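Local coordinates for protein frutapin (Artocarpus altilis, PDB 5KRP) that probably binds carbohydrates as a tetrameric breadfruit lectin of the jacalin-related family, at residues Asn17-Gly22 / Gly39-Ile44; Ala85-Leu90 / Val96-Lys101. All coordinates share one frame; numbering follows the deposited sequence.

Interaction 1 (Asn17-Gly22 / Gly39-Ile44); sequences NEWDDG and GSFSVI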
ATOM      1  N   ASN A  17      -3.170 -25.091  16.534  1.00 19.14           N
ATOM      2  CA  ASN A  17      -3.502 -23.789  17.096  1.00 18.93           C
ATOM      3  C   ASN A  17      -3.219 -22.657  16.117  1.00 18.30           C
ATOM      4  O   ASN A  17      -2.114 -22.501  15.667  1.00 16.35           O
ATOM      5  CB  ASN A  17      -2.774 -23.555  18.425  1.00 19.17           C
ATOM      6  CG  ASN A  17      -3.088 -24.658  19.454  1.00 25.02           C
ATOM      7  OD1 ASN A  17      -4.258 -24.949  19.716  1.00 24.43           O
ATOM      8  ND2 ASN A  17      -2.044 -25.333  19.957  1.00 25.67           N
ATOM      9  N   GLU A  18      -4.230 -21.827  15.840  1.00 17.28           N
ATOM     10  CA  GLU A  18      -4.079 -20.683  14.944  1.00 19.90           C
ATOM     11  C   GLU A  18      -3.153 -19.613  15.598  1.00 19.45           C
ATOM     12  O   GLU A  18      -3.252 -19.335  16.815  1.00 18.40           O
ATOM     13  CB  GLU A  18      -5.402 -19.992  14.669  1.00 19.39           C
ATOM     14  CG  GLU A  18      -6.499 -20.939  14.125  1.00 22.85           C
ATOM     15  CD  GLU A  18      -6.330 -21.392  12.679  1.00 23.77           C
ATOM     16  OE1 GLU A  18      -5.533 -20.753  11.922  1.00 22.97           O
ATOM     17  OE2 GLU A  18      -6.999 -22.445  12.308  1.00 20.95           O
ATOM     18  N   TRP A  19      -2.299 -19.002  14.773  1.00 16.62           N
ATOM     19  CA  TRP A  19      -1.479 -17.875  15.234  1.00 16.81           C
ATOM     20  C   TRP A  19      -1.231 -16.935  14.094  1.00 15.23           C
ATOM     21  O   TRP A  19      -1.303 -17.313  12.916  1.00 15.11           O
ATOM     22  CB  TRP A  19      -0.161 -18.307  15.853  1.00 16.05           C
ATOM     23  CG  TRP A  19       0.742 -19.166  15.012  1.00 16.78           C
ATOM     24  CD1 TRP A  19       0.805 -20.518  15.026  1.00 17.49           C
ATOM     25  CD2 TRP A  19       1.758 -18.744  14.061  1.00 16.36           C
ATOM     26  NE1 TRP A  19       1.744 -20.968  14.167  1.00 17.62           N
ATOM     27  CE2 TRP A  19       2.327 -19.905  13.531  1.00 15.87           C
ATOM     28  CE3 TRP A  19       2.206 -17.472  13.577  1.00 16.23           C
ATOM     29  CZ2 TRP A  19       3.376 -19.877  12.573  1.00 15.45           C
ATOM     30  CZ3 TRP A  19       3.226 -17.424  12.677  1.00 14.99           C
ATOM     31  CH2 TRP A  19       3.805 -18.598  12.148  1.00 16.07           C
ATOM     32  N   ASP A  20      -0.972 -15.686  14.467  1.00 15.76           N
ATOM     33  CA  ASP A  20      -0.696 -14.630  13.502  1.00 15.38           C
ATOM     34  C   ASP A  20       0.231 -13.602  14.113  1.00 14.98           C
ATOM     35  O   ASP A  20      -0.175 -12.963  15.059  1.00 16.98           O
ATOM     36  CB  ASP A  20      -1.978 -14.024  12.950  1.00 17.18           C
ATOM     37  CG  ASP A  20      -1.720 -13.015  11.828  1.00 19.48           C
ATOM     38  OD1 ASP A  20      -0.556 -12.658  11.502  1.00 15.33           O
ATOM     39  OD2 ASP A  20      -2.688 -12.764  11.070  1.00 23.53           O
ATOM     40  N   ASP A  21       1.516 -13.548  13.663  1.00 16.20           N
ATOM     41  CA  ASP A  21       2.467 -12.607  14.243  1.00 15.64           C
ATOM     42  C   ASP A  21       2.120 -11.153  13.896  1.00 16.61           C
ATOM     43  O   ASP A  21       2.568 -10.236  14.568  1.00 16.35           O
ATOM     44  CB  ASP A  21       3.898 -12.878  13.813  1.00 15.12           C
ATOM     45  CG  ASP A  21       4.499 -14.168  14.406  1.00 15.53           C
ATOM     46  OD1 ASP A  21       3.968 -14.643  15.430  1.00 17.40           O
ATOM     47  OD2 ASP A  21       5.568 -14.585  13.866  1.00 17.33           O
ATOM     48  N   GLY A  22       1.281 -10.953  12.890  1.00 13.12           N
ATOM     49  CA  GLY A  22       1.006  -9.610  12.393  1.00 15.85           C
ATOM     50  C   GLY A  22       2.161  -9.098  11.521  1.00 13.98           C
ATOM     51  O   GLY A  22       2.939  -9.919  10.991  1.00 17.32           O
ATOM     52  N   GLY A  39       8.611 -28.461  12.573  1.00 18.75           N
ATOM     53  CA  GLY A  39       8.099 -28.329  13.913  1.00 20.36           C
ATOM     54  C   GLY A  39       7.941 -26.856  14.325  1.00 19.61           C
ATOM     55  O   GLY A  39       6.926 -26.238  14.090  1.00 20.41           O
ATOM     56  N   SER A  40       8.935 -26.316  15.015  1.00 19.22           N
ATOM     57  CA  SER A  40       8.870 -24.970  15.549  1.00 18.34           C
ATOM     58  C   SER A  40       9.089 -23.943  14.414  1.00 16.76           C
ATOM     59  O   SER A  40       9.755 -24.207  13.446  1.00 17.97           O
ATOM     60  CB  SER A  40       9.975 -24.799  16.570  1.00 20.02           C
ATOM     61  OG  SER A  40       9.842 -25.729  17.671  1.00 18.99           O
ATOM     62  N   PHE A  41       8.592 -22.751  14.645  1.00 17.49           N
ATOM     63  CA  PHE A  41       8.769 -21.644  13.750  1.00 19.75           C
ATOM     64  C   PHE A  41       8.592 -20.379  14.557  1.00 20.16           C
ATOM     65  O   PHE A  41       7.528 -20.095  15.125  1.00 20.83           O
ATOM     66  CB  PHE A  41       7.758 -21.723  12.580  1.00 19.07           C
ATOM     67  CG  PHE A  41       8.014 -20.673  11.500  1.00 18.55           C
ATOM     68  CD1 PHE A  41       7.497 -19.395  11.631  1.00 19.27           C
ATOM     69  CD2 PHE A  41       8.801 -20.961  10.407  1.00 20.37           C
ATOM     70  CE1 PHE A  41       7.700 -18.443  10.579  1.00 19.41           C
ATOM     71  CE2 PHE A  41       9.050 -20.018   9.418  1.00 21.14           C
ATOM     72  CZ  PHE A  41       8.519 -18.780   9.511  1.00 19.32           C
ATOM     73  N   SER A  42       9.622 -19.571  14.582  1.00 18.14           N
ATOM     74  CA  SER A  42       9.543 -18.250  15.230  0.50 19.88           C
ATOM     75  C   SER A  42      10.481 -17.262  14.535  1.00 19.57           C
ATOM     76  O   SER A  42      11.457 -17.660  13.914  1.00 19.96           O
ATOM     77  CB  SER A  42       9.887 -18.351  16.738  0.50 22.14           C
ATOM     78  OG  SER A  42       9.278 -19.483  17.399  0.50 22.56           O
ATOM     79  N   VAL A  43      10.202 -15.967  14.693  1.00 18.73           N
ATOM     80  CA  VAL A  43      10.923 -14.959  13.892  1.00 18.18           C
ATOM     81  C   VAL A  43      11.322 -13.772  14.782  1.00 16.32           C
ATOM     82  O   VAL A  43      10.612 -13.358  15.649  1.00 17.03           O
ATOM     83  CB  VAL A  43       9.968 -14.433  12.772  1.00 19.02           C
ATOM     84  CG1 VAL A  43      10.664 -13.416  11.840  1.00 19.22           C
ATOM     85  CG2 VAL A  43       9.363 -15.599  12.001  1.00 20.71           C
ATOM     86  N   ILE A  44      12.514 -13.262  14.553  1.00 16.23           N
ATOM     87  CA  ILE A  44      12.915 -11.949  15.052  0.50 17.80           C
ATOM     88  C   ILE A  44      12.709 -10.995  13.858  1.00 15.71           C
ATOM     89  O   ILE A  44      13.425 -11.048  12.858  1.00 16.21           O
ATOM     90  CB  ILE A  44      14.351 -11.928  15.589  0.50 17.94           C
ATOM     91  CG1 ILE A  44      14.423 -12.642  16.946  0.50 20.90           C
ATOM     92  CG2 ILE A  44      14.883 -10.515  15.791  0.50 18.80           C
ATOM     93  CD1 ILE A  44      15.828 -13.059  17.293  0.50 20.67           C
TER
HETATM   94  O   HOH W   1       7.442 -15.562  15.635  1.00 20.46           O

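Interaction 2 (Ala85-Leu90 / Val96-Lys101); sequences APFSSL and VVRSLK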
ATOM      1  N   ALA A  85       1.948 -32.167   3.052  1.00 21.95           N
ATOM      2  CA  ALA A  85       1.433 -33.551   2.951  1.00 21.24           C
ATOM      3  C   ALA A  85       0.948 -34.060   4.276  1.00 21.20           C
ATOM      4  O   ALA A  85       1.370 -33.574   5.284  1.00 19.78           O
ATOM      5  CB  ALA A  85       2.527 -34.490   2.464  1.00 21.99           C
ATOM      6  N   PRO A  86       0.054 -35.069   4.279  1.00 21.60           N
ATOM      7  CA  PRO A  86      -0.423 -35.710   5.495  1.00 26.77           C
ATOM      8  C   PRO A  86       0.750 -36.287   6.269  1.00 28.87           C
ATOM      9  O   PRO A  86       1.838 -36.590   5.702  1.00 28.05           O
ATOM     10  CB  PRO A  86      -1.340 -36.816   4.988  1.00 25.61           C
ATOM     11  CG  PRO A  86      -1.749 -36.382   3.662  1.00 25.78           C
ATOM     12  CD  PRO A  86      -0.608 -35.600   3.087  1.00 24.22           C
ATOM     13  N   PHE A  87       0.551 -36.263   7.573  1.00 34.78           N
ATOM     14  CA  PHE A  87       1.524 -36.797   8.458  1.00 39.67           C
ATOM     15  C   PHE A  87       0.840 -38.026   9.035  1.00 37.39           C
ATOM     16  O   PHE A  87      -0.182 -37.917   9.779  1.00 37.68           O
ATOM     17  CB  PHE A  87       1.915 -35.804   9.520  1.00 40.24           C
ATOM     18  CG  PHE A  87       3.243 -36.130  10.143  1.00 46.02           C
ATOM     19  CD1 PHE A  87       4.417 -35.916   9.420  1.00 44.45           C
ATOM     20  CD2 PHE A  87       3.328 -36.686  11.433  1.00 50.36           C
ATOM     21  CE1 PHE A  87       5.660 -36.208   9.970  1.00 47.61           C
ATOM     22  CE2 PHE A  87       4.587 -36.969  11.990  1.00 52.09           C
ATOM     23  CZ  PHE A  87       5.752 -36.736  11.254  1.00 48.76           C
ATOM     24  N   SER A  88       1.339 -39.167   8.572  1.00 39.64           N
ATOM     25  CA  SER A  88       0.623 -40.463   8.688  1.00 45.39           C
ATOM     26  C   SER A  88       0.455 -40.921  10.130  1.00 41.76           C
ATOM     27  O   SER A  88      -0.570 -41.537  10.468  1.00 46.95           O
ATOM     28  CB  SER A  88       1.350 -41.563   7.895  1.00 46.96           C
ATOM     29  OG  SER A  88       2.747 -41.491   8.154  1.00 59.99           O
ATOM     30  N   SER A  89       1.418 -40.582  10.985  1.00 40.09           N
ATOM     31  CA  SER A  89       1.373 -40.975  12.413  1.00 45.57           C
ATOM     32  C   SER A  89       0.383 -40.213  13.310  1.00 48.88           C
ATOM     33  O   SER A  89       0.287 -40.536  14.480  1.00 46.97           O
ATOM     34  CB  SER A  89       2.783 -40.916  13.020  1.00 45.19           C
ATOM     35  OG  SER A  89       3.214 -39.585  13.231  1.00 43.79           O
ATOM     36  N   LEU A  90      -0.342 -39.204  12.793  1.00 55.12           N
ATOM     37  CA  LEU A  90      -1.529 -38.642  13.509  1.00 58.29           C
ATOM     38  C   LEU A  90      -2.834 -39.374  13.021  1.00 56.22           C
ATOM     39  O   LEU A  90      -2.981 -39.699  11.824  1.00 45.34           O
ATOM     40  CB  LEU A  90      -1.636 -37.116  13.309  1.00 59.18           C
ATOM     41  CG  LEU A  90      -0.368 -36.227  13.333  1.00 61.08           C
ATOM     42  CD1 LEU A  90      -0.524 -35.071  12.349  1.00 62.44           C
ATOM     43  CD2 LEU A  90      -0.022 -35.688  14.727  1.00 62.21           C
ATOM     44  N   VAL A  96       0.345 -31.284   6.828  1.00 18.22           N
ATOM     45  CA  VAL A  96       1.237 -30.362   7.490  1.00 17.72           C
ATOM     46  C   VAL A  96       2.347 -29.888   6.561  1.00 17.41           C
ATOM     47  O   VAL A  96       2.519 -30.364   5.428  1.00 17.25           O
ATOM     48  CB  VAL A  96       1.876 -31.000   8.784  1.00 17.50           C
ATOM     49  CG1 VAL A  96       0.831 -31.518   9.711  1.00 18.93           C
ATOM     50  CG2 VAL A  96       2.863 -32.097   8.445  1.00 17.41           C
ATOM     51  N   VAL A  97       3.138 -28.929   7.047  1.00 16.19           N
ATOM     52  CA  VAL A  97       4.278 -28.442   6.282  1.00 16.46           C
ATOM     53  C   VAL A  97       5.454 -29.370   6.513  1.00 16.92           C
ATOM     54  O   VAL A  97       5.967 -29.433   7.622  1.00 19.14           O
ATOM     55  CB  VAL A  97       4.694 -27.001   6.710  1.00 16.43           C
ATOM     56  CG1 VAL A  97       5.899 -26.532   5.916  1.00 15.13           C
ATOM     57  CG2 VAL A  97       3.485 -26.046   6.588  1.00 16.30           C
ATOM     58  N   ARG A  98       5.811 -30.090   5.464  1.00 16.98           N
ATOM     59  CA  ARG A  98       6.810 -31.163   5.498  1.00 17.93           C
ATOM     60  C   ARG A  98       8.184 -30.596   5.261  1.00 18.44           C
ATOM     61  O   ARG A  98       9.176 -31.067   5.838  1.00 18.74           O
ATOM     62  CB  ARG A  98       6.496 -32.289   4.491  1.00 18.88           C
ATOM     63  CG  ARG A  98       5.195 -33.053   4.729  1.00 21.90           C
ATOM     64  CD  ARG A  98       5.135 -33.807   6.046  1.00 25.54           C
ATOM     65  NE  ARG A  98       6.265 -34.705   6.056  1.00 26.46           N
ATOM     66  CZ  ARG A  98       6.271 -35.917   5.517  1.00 30.45           C
ATOM     67  NH1 ARG A  98       5.163 -36.467   5.016  1.00 30.12           N
ATOM     68  NH2 ARG A  98       7.405 -36.561   5.482  1.00 30.32           N
ATOM     69  N   SER A  99       8.264 -29.520   4.484  1.00 17.47           N
ATOM     70  CA  SER A  99       9.566 -28.909   4.164  1.00 16.66           C
ATOM     71  C   SER A  99       9.382 -27.377   3.939  1.00 18.64           C
ATOM     72  O   SER A  99       8.323 -26.961   3.421  1.00 17.57           O
ATOM     73  CB  SER A  99      10.103 -29.466   2.866  1.00 18.51           C
ATOM     74  OG  SER A  99      11.445 -29.135   2.684  1.00 24.10           O
ATOM     75  N   LEU A 100      10.448 -26.632   4.201  1.00 18.01           N
ATOM     76  CA  LEU A 100      10.556 -25.209   3.830  1.00 17.24           C
ATOM     77  C   LEU A 100      11.941 -24.927   3.203  1.00 20.17           C
ATOM     78  O   LEU A 100      12.960 -25.505   3.569  1.00 19.89           O
ATOM     79  CB  LEU A 100      10.326 -24.262   5.011  1.00 17.65           C
ATOM     80  CG  LEU A 100       8.929 -24.183   5.536  1.00 18.72           C
ATOM     81  CD1 LEU A 100       8.923 -23.457   6.823  1.00 20.19           C
ATOM     82  CD2 LEU A 100       8.001 -23.458   4.541  1.00 20.63           C
ATOM     83  N   LYS A 101      11.972 -23.964   2.301  1.00 17.75           N
ATOM     84  CA  LYS A 101      13.224 -23.453   1.693  1.00 17.86           C
ATOM     85  C   LYS A 101      13.031 -21.928   1.423  1.00 19.55           C
ATOM     86  O   LYS A 101      11.936 -21.501   1.025  1.00 17.28           O
ATOM     87  CB  LYS A 101      13.458 -24.136   0.353  1.00 19.19           C
ATOM     88  CG  LYS A 101      14.736 -23.695  -0.279  1.00 23.26           C
ATOM     89  CD  LYS A 101      14.842 -24.097  -1.728  1.00 28.81           C
ATOM     90  CE  LYS A 101      15.065 -25.535  -1.923  1.00 33.73           C
ATOM     91  NZ  LYS A 101      15.329 -25.708  -3.405  1.00 37.12           N
TER

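Interaction 1 (Asn17-Gly22 / Gly39-Ile44)
Asp21 OD2 is held by two partners, the hydroxyl of Tyr45 and a water that donates to it over 2.8 Å. The water accepts from Val43 N at 2.9 Å and so links the Asp21 side chain to the backbone of the other strand; no direct hydrogen bond joins the two segments. Asp21 OD2 also lies 4.3 Å from Val43 CG2, which brings a methyl group up to the carboxylate. The other oxygen, Asp21 OD1, bonds to His57 NE2, and both ends of the carboxylate are thus held. One residue earlier, Asp20 OD1 accepts from Gly22 N at 2.9 Å, an Asx turn in which the donor comes from above the carboxylate plane, 41° out of it. His147 NE2 reaches the same oxygen.

Beside this polar bridge, Trp19 CH2 meets Phe41 CD1 at 3.8 Å, and the two side chains cross at about a right angle. Trp19 CG sits between the backbone N and the carbonyl carbon (chi1 56°), a setting that carries the far end of the six-membered ring across to residues 39-44, although the CA atoms of Trp19 and Phe41 are 11.0 Å apart. Its NE1 is held by Thr137 OG1, and the indole also stacks with His57. Phe41 is in turn packed edge-to-face with Phe133 and rests on Ile30.

The strand 17-20 is the edge of one four-stranded antiparallel sheet and 38-47 an inner strand of another, consistent with the beta-prism of jacalin-related lectins. With only 119 Å² buried here, the two sheets are joined by side chains and a water; bonded at both oxygens, the buried carboxylate is probably favoured in its charged form and held in its rotation, next to the apolar Trp19-Phe41 contact.

Interaction 2 (Ala85-Leu90 / Val96-Lys101)
Ala85 and Val96 form an antiparallel hydrogen-bonded pair: Val96 N donates to Ala85 O at 2.9 Å, nearly straight at 174°, and Ala85 N returns a bond to Val96 O at 3.0 Å. Further out, Arg98 NH1 makes only a weak bond to Pro86 O (3.4 Å), while its main partner is Glu115, in a salt bridge from NH2, and NE donates to Glu36 O.

Arg98 CG, anti to the carbonyl carbon (chi1 -63°), lies 3.8 Å from Ala85 CB; bends at chi2 and chi3 then turn the chain toward Phe87. Phe87 presents its ring edge to the guanidinium face, with CD1 4.0 Å from Arg98 NE and the two planes 88° apart. Val96 CG2 packs against Phe87 CB at 4.0 Å. Phe87 also opens a type I turn ending at Leu90, and Arg98 and Ser99 together face Tyr83 in a classic beta bulge.

The end of the hairpin 77-86/95-104 is therefore tied by backbone bonds and by one arginine: the salt bridge to Glu115 and the bond to Glu36 O, with the weak one to Pro86 O, should fix the rotation of the guanidinium and so keep its face turned to the Phe87 edge.

Overall arrangement
Interactions 1 and 2 have centres about 17 Å apart and nearest atoms about 4 Å apart, without touching. Interaction 1 joins two sheets, whereas interaction 2 lies within the third, at the end of its central hairpin. Strand 38-47 relates them: its residues 39-44 serve interaction 1, and Ile38, just before, meets Val97 and Leu100 of 96-101. Bound glycerol, probably from the crystallisation liquor, lies about 4 Å from the side chain of Trp19 and from that of Val96; neither need mark a sugar site. Phe87 touches Leu140 and Val97 is backbone-bonded to Leu141, both in a GDLLD sequence matching the GXXXD sugar-binding motif of jacalin-related lectins, so interaction 2 probably lies near the sugar-binding end.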